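Local coordinates for 1H-3-hydroxy-4-oxoquinoline 2,4-dioxygenase (Pseudomonas putida, PDB 3IBT), which cleaves the heterocyclic ring of 3-hydroxy-1H-quinolin-4-one with dioxygen, without any cofactor, giving N-formylanthranilate and carbon monoxide, at residues Thr157-Ala160 and Asp161-Asn164; Arg198-Leu202 and Pro203-Glu207. One frame throughout, in Å; residues are numbered along the deposited sequence.

Interaction 1: Thr157-Ala160 and Asp161-Asn164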
ATOM      1  N   THR A 157      20.761   1.971  -2.646  1.00 73.08           N
ATOM      2  CA  THR A 157      20.638   0.959  -3.689  1.00 73.63           C
ATOM      3  C   THR A 157      21.123   1.395  -5.013  1.00 74.16           C
ATOM      4  O   THR A 157      21.066   2.569  -5.370  1.00 74.35           O
ATOM      5  CB  THR A 157      19.251   0.424  -3.919  1.00 73.03           C
ATOM      6  OG1 THR A 157      18.347   1.328  -3.312  1.00 72.74           O
ATOM      7  CG2 THR A 157      19.109  -1.011  -3.343  1.00 73.85           C
ATOM      8  N   ASP A 158      21.595   0.385  -5.727  1.00 74.90           N
ATOM      9  CA  ASP A 158      21.951   0.456  -7.113  1.00 75.53           C
ATOM     10  C   ASP A 158      20.725  -0.034  -7.931  1.00 75.17           C
ATOM     11  O   ASP A 158      20.769  -0.030  -9.178  1.00 75.16           O
ATOM     12  CB  ASP A 158      23.188  -0.431  -7.346  1.00 75.78           C
ATOM     13  CG  ASP A 158      22.981  -1.904  -6.858  1.00 79.14           C
ATOM     14  OD1 ASP A 158      22.018  -2.205  -6.072  1.00 78.96           O
ATOM     15  OD2 ASP A 158      23.793  -2.770  -7.279  1.00 81.73           O
ATOM     16  N   ASN A 159      19.640  -0.430  -7.242  1.00 74.24           N
ATOM     17  CA  ASN A 159      18.507  -1.081  -7.924  1.00 73.98           C
ATOM     18  C   ASN A 159      17.771  -0.294  -9.054  1.00 73.77           C
ATOM     19  O   ASN A 159      16.969   0.640  -8.799  1.00 73.58           O
ATOM     20  CB  ASN A 159      17.517  -1.667  -6.924  1.00 73.97           C
ATOM     21  CG  ASN A 159      16.502  -2.626  -7.587  1.00 73.91           C
ATOM     22  OD1 ASN A 159      16.439  -3.822  -7.290  1.00 69.74           O
ATOM     23  ND2 ASN A 159      15.701  -2.082  -8.481  1.00 75.57           N
ATOM     24  N   ALA A 160      18.045  -0.722 -10.294  1.00 73.14           N
ATOM     25  CA  ALA A 160      17.558  -0.067 -11.505  1.00 72.42           C
ATOM     26  C   ALA A 160      16.082   0.293 -11.382  1.00 72.39           C
ATOM     27  O   ALA A 160      15.710   1.444 -11.625  1.00 72.99           O
ATOM     28  CB  ALA A 160      17.794  -0.943 -12.699  1.00 71.90           C
ATOM     29  N   ASP A 161      15.274  -0.680 -10.955  1.00 71.94           N
ATOM     30  CA  ASP A 161      13.818  -0.581 -10.898  1.00 72.03           C
ATOM     31  C   ASP A 161      13.306   0.321  -9.801  1.00 71.84           C
ATOM     32  O   ASP A 161      12.268   0.948  -9.970  1.00 73.15           O
ATOM     33  CB  ASP A 161      13.172  -1.953 -10.683  1.00 72.16           C
ATOM     34  CG  ASP A 161      13.476  -2.950 -11.799  1.00 74.52           C
ATOM     35  OD1 ASP A 161      13.798  -2.527 -12.959  1.00 76.69           O
ATOM     36  OD2 ASP A 161      13.355  -4.177 -11.503  1.00 74.77           O
ATOM     37  N   VAL A 162      13.989   0.364  -8.661  1.00 71.39           N
ATOM     38  CA  VAL A 162      13.553   1.221  -7.545  1.00 70.14           C
ATOM     39  C   VAL A 162      13.895   2.648  -7.890  1.00 70.09           C
ATOM     40  O   VAL A 162      13.049   3.545  -7.770  1.00 69.71           O
ATOM     41  CB  VAL A 162      14.246   0.839  -6.227  1.00 69.62           C
ATOM     42  CG1 VAL A 162      13.961   1.843  -5.188  1.00 66.89           C
ATOM     43  CG2 VAL A 162      13.753  -0.488  -5.779  1.00 69.43           C
ATOM     44  N   LEU A 163      15.147   2.837  -8.317  1.00 69.89           N
ATOM     45  CA  LEU A 163      15.598   4.129  -8.834  1.00 69.73           C
ATOM     46  C   LEU A 163      14.649   4.634  -9.912  1.00 69.79           C
ATOM     47  O   LEU A 163      14.202   5.771  -9.856  1.00 69.68           O
ATOM     48  CB  LEU A 163      17.040   4.062  -9.343  1.00 68.81           C
ATOM     49  CG  LEU A 163      18.054   3.809  -8.232  1.00 67.99           C
ATOM     50  CD1 LEU A 163      19.404   3.489  -8.777  1.00 66.97           C
ATOM     51  CD2 LEU A 163      18.163   5.009  -7.359  1.00 67.90           C
ATOM     52  N   ASN A 164      14.298   3.781 -10.862  1.00 70.32           N
ATOM     53  CA  ASN A 164      13.423   4.226 -11.936  1.00 71.21           C
ATOM     54  C   ASN A 164      12.092   4.710 -11.388  1.00 71.53           C
ATOM     55  O   ASN A 164      11.470   5.679 -11.915  1.00 70.33           O
ATOM     56  CB  ASN A 164      13.155   3.133 -12.975  1.00 71.14           C
ATOM     57  CG  ASN A 164      12.243   3.638 -14.091  1.00 72.24           C
ATOM     58  OD1 ASN A 164      12.527   4.661 -14.721  1.00 74.73           O
ATOM     59  ND2 ASN A 164      11.124   2.975 -14.292  1.00 71.92           N
TER
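Asn159 and Leu163 meet where helix 160-169 starts: Leu163 N bonds to Asn159 O at 2.9 Å, approaching almost straight on (C=O...N 178°), while Val162 N makes a weak bond to the same oxygen. The next bond in the series runs from Asn164 N to Ala160 O, 2.8 Å. Asn159 is the N-cap residue. Its CG stands anti to the backbone N (chi1 -167°), which swings the amide end over the backbone N of Asp161 and Val162. The same side chain crosses that of Val162 at about a right angle, Asn159 CG to Val162 CG2 3.9 Å. Leu163 runs back alongside the cap, Leu163 CG 3.4 Å from Asn159 O and Leu163 CD1 near Asp158 O. An alanine in place of Asn159 is likely to leave the opening N-H groups without a polar side chain over them and to uncover one flank of Val162. Further out, Thr157 OG1 bonds to Ala154 O at the end of the preceding helix, Asp161 OD2 takes a bond from Asn39, and Val162 packs on Thr243, Phe245 and Leu248. The carboxylate of Asp161, in the first turn beside the N-cap Asn159, would be expected to interact favourably with the helix dipole.

Interaction 2: Arg198-Leu202 and Pro203-Glu207. Unlike the reference sequence in segment 198-202: Asp200 (reference Glu).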
ATOM      1  N   ARG A 198      -4.569   1.312  15.091  1.00 76.86           N
ATOM      2  CA  ARG A 198      -5.607   1.041  14.107  1.00 77.79           C
ATOM      3  C   ARG A 198      -6.048  -0.436  14.165  1.00 79.05           C
ATOM      4  O   ARG A 198      -7.220  -0.727  14.422  1.00 79.19           O
ATOM      5  CB  ARG A 198      -5.107   1.428  12.709  1.00 77.48           C
ATOM      6  CG  ARG A 198      -6.011   1.086  11.580  1.00 74.56           C
ATOM      7  CD  ARG A 198      -7.380   1.540  11.879  1.00 74.41           C
ATOM      8  NE  ARG A 198      -8.248   1.558  10.703  1.00 74.33           N
ATOM      9  CZ  ARG A 198      -9.486   1.082  10.720  1.00 74.10           C
ATOM     10  NH1 ARG A 198     -10.250   1.142   9.633  1.00 74.44           N
ATOM     11  NH2 ARG A 198      -9.958   0.538  11.838  1.00 73.99           N
HETATM   12  N   MSE A 199      -5.081  -1.338  13.984  1.00 80.37           N
HETATM   13  CA  MSE A 199      -5.301  -2.769  13.845  1.00 82.92           C
HETATM   14  C   MSE A 199      -5.834  -3.357  15.134  1.00 81.73           C
HETATM   15  O   MSE A 199      -6.802  -4.138  15.140  1.00 81.94           O
HETATM   16  CB  MSE A 199      -4.004  -3.483  13.402  1.00 81.84           C
HETATM   17  CG  MSE A 199      -3.597  -3.202  11.940  1.00 83.95           C
HETATM   18 SE   MSE A 199      -1.925  -4.063  11.211  1.00 91.81          SE
HETATM   19  CE  MSE A 199      -0.512  -3.094  12.241  1.00 89.92           C
ATOM     20  N   ASP A 200      -5.226  -2.949  16.234  1.00 81.46           N
ATOM     21  CA  ASP A 200      -5.628  -3.409  17.534  1.00 81.54           C
ATOM     22  C   ASP A 200      -7.110  -3.039  17.858  1.00 80.82           C
ATOM     23  O   ASP A 200      -7.725  -3.598  18.762  1.00 80.42           O
ATOM     24  CB  ASP A 200      -4.634  -2.843  18.554  1.00 82.49           C
ATOM     25  CG  ASP A 200      -4.390  -3.785  19.767  1.00 86.51           C
ATOM     26  OD1 ASP A 200      -5.127  -4.812  19.910  1.00 91.09           O
ATOM     27  OD2 ASP A 200      -3.457  -3.487  20.585  1.00 88.40           O
ATOM     28  N   SER A 201      -7.710  -2.140  17.084  1.00 80.41           N
ATOM     29  CA  SER A 201      -9.044  -1.674  17.401  1.00 79.96           C
ATOM     30  C   SER A 201     -10.096  -2.210  16.463  1.00 79.42           C
ATOM     31  O   SER A 201     -11.257  -1.801  16.532  1.00 79.67           O
ATOM     32  CB  SER A 201      -9.094  -0.151  17.400  1.00 80.30           C
ATOM     33  OG  SER A 201      -9.172   0.314  16.070  1.00 81.15           O
ATOM     34  N   LEU A 202      -9.706  -3.101  15.565  1.00 78.79           N
ATOM     35  CA  LEU A 202     -10.722  -3.838  14.816  1.00 78.16           C
ATOM     36  C   LEU A 202     -11.425  -4.772  15.811  1.00 78.51           C
ATOM     37  O   LEU A 202     -10.780  -5.333  16.712  1.00 78.34           O
ATOM     38  CB  LEU A 202     -10.122  -4.630  13.655  1.00 77.45           C
ATOM     39  CG  LEU A 202      -9.162  -3.945  12.683  1.00 75.13           C
ATOM     40  CD1 LEU A 202      -8.378  -4.980  11.986  1.00 73.76           C
ATOM     41  CD2 LEU A 202      -9.892  -3.171  11.676  1.00 73.41           C
ATOM     42  N   PRO A 203     -12.763  -4.881  15.704  1.00 78.73           N
ATOM     43  CA  PRO A 203     -13.560  -5.788  16.582  1.00 78.63           C
ATOM     44  C   PRO A 203     -13.250  -7.289  16.392  1.00 78.60           C
ATOM     45  O   PRO A 203     -13.322  -8.070  17.352  1.00 78.59           O
ATOM     46  CB  PRO A 203     -15.008  -5.494  16.181  1.00 78.34           C
ATOM     47  CG  PRO A 203     -14.919  -4.846  14.816  1.00 78.44           C
ATOM     48  CD  PRO A 203     -13.609  -4.105  14.774  1.00 78.61           C
ATOM     49  N   GLN A 204     -12.933  -7.672  15.154  1.00 78.13           N
ATOM     50  CA  GLN A 204     -12.604  -9.035  14.799  1.00 77.41           C
ATOM     51  C   GLN A 204     -11.405  -8.955  13.866  1.00 76.69           C
ATOM     52  O   GLN A 204     -11.460  -8.333  12.795  1.00 76.40           O
ATOM     53  CB  GLN A 204     -13.770  -9.678  14.075  1.00 77.60           C
ATOM     54  CG  GLN A 204     -15.025  -9.807  14.899  1.00 79.56           C
ATOM     55  CD  GLN A 204     -16.089 -10.633  14.167  1.00 82.83           C
ATOM     56  OE1 GLN A 204     -15.883 -11.048  13.013  1.00 83.69           O
ATOM     57  NE2 GLN A 204     -17.231 -10.881  14.835  1.00 82.04           N
ATOM     58  N   LYS A 205     -10.319  -9.595  14.272  1.00 75.83           N
ATOM     59  CA  LYS A 205      -9.054  -9.392  13.605  1.00 75.32           C
ATOM     60  C   LYS A 205      -8.731 -10.509  12.617  1.00 75.52           C
ATOM     61  O   LYS A 205      -8.744 -11.692  12.985  1.00 76.36           O
ATOM     62  CB  LYS A 205      -7.948  -9.232  14.648  1.00 75.07           C
ATOM     63  CG  LYS A 205      -7.966  -7.878  15.372  1.00 73.78           C
ATOM     64  CD  LYS A 205      -7.535  -8.033  16.811  1.00 74.09           C
ATOM     65  CE  LYS A 205      -8.373  -7.245  17.816  1.00 73.94           C
ATOM     66  NZ  LYS A 205      -8.171  -5.807  17.598  1.00 77.44           N
ATOM     67  N   PRO A 206      -8.453 -10.147  11.347  1.00 74.88           N
ATOM     68  CA  PRO A 206      -7.922 -11.121  10.399  1.00 74.32           C
ATOM     69  C   PRO A 206      -6.530 -11.509  10.790  1.00 74.59           C
ATOM     70  O   PRO A 206      -5.909 -10.831  11.612  1.00 74.59           O
ATOM     71  CB  PRO A 206      -7.823 -10.330   9.093  1.00 73.79           C
ATOM     72  CG  PRO A 206      -7.824  -8.946   9.480  1.00 74.08           C
ATOM     73  CD  PRO A 206      -8.613  -8.820  10.739  1.00 74.56           C
ATOM     74  N   GLU A 207      -6.015 -12.565  10.177  1.00 75.04           N
ATOM     75  CA  GLU A 207      -4.581 -12.774  10.206  1.00 75.61           C
ATOM     76  C   GLU A 207      -3.978 -11.709   9.269  1.00 75.52           C
ATOM     77  O   GLU A 207      -4.399 -11.563   8.099  1.00 75.53           O
ATOM     78  CB  GLU A 207      -4.236 -14.206   9.829  1.00 75.43           C
ATOM     79  CG  GLU A 207      -5.022 -15.242  10.659  1.00 78.44           C
ATOM     80  CD  GLU A 207      -4.564 -15.368  12.137  1.00 81.72           C
ATOM     81  OE1 GLU A 207      -3.554 -16.056  12.371  1.00 81.71           O
ATOM     82  OE2 GLU A 207      -5.225 -14.825  13.071  1.00 83.90           O
TER
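Lys205 bends back across the turn to the end of helix 195-200, where its NZ meets backbone carbonyls. Leu202 O holds Lys205 NZ at 2.8 Å, with NZ in the carbonyl plane and on a lone pair; Asp200 O is bonded from a different direction, NZ standing above the plane of that carbonyl. A weak third bond runs from Lys205 NZ to Met199 O, 3.3 Å away. The bends at chi2, chi3 and chi4 curl the chain back and bring the ammonium group up against the carbonyls at the end of the helix, where it would probably offset their partial negative charge. Asp200 OD1 adds only a long salt bridge, 3.9 Å from Lys205 NZ. Asp200 is exposed, as are Pro203 and Gln204, whose CB atoms point away from the 198-202 segment. The close packing lies inward: Leu202 CD1 is 4.0 Å from Pro206 CD, the two side chains crossing at about a right angle. Leu202 also rests on Ile102 and Glu106 of helix 97-107, and Arg198 forms a salt bridge with Glu106. Met199, a selenomethionine, reaches Ile118 of strand 115-119. The turn thus leads from helix 195-200, packed on helix 97-107, into strand 207-212, whose first residue, Glu207, shares backbone hydrogen bonds with Pro114 and Thr116.

In the fold
Interaction 1 opens one helix, 160-169, and interaction 2 closes another, 195-200. They do not touch; their centres are 35 Å apart, their nearest atoms about 23 Å, and they lie on opposite sides of the chain's centre. Both belong to the excursion between strands 115-119 and 207-212, where alpha/beta hydrolases commonly carry their cap. Interaction 1 borders the active site: the Val162 side chain is about 7 Å from those of His244, the probable proton donor/acceptor, and Trp153, a likely substrate-binding residue. Interaction 2 lies away from these sites, at the point where the chain re-enters the central sheet.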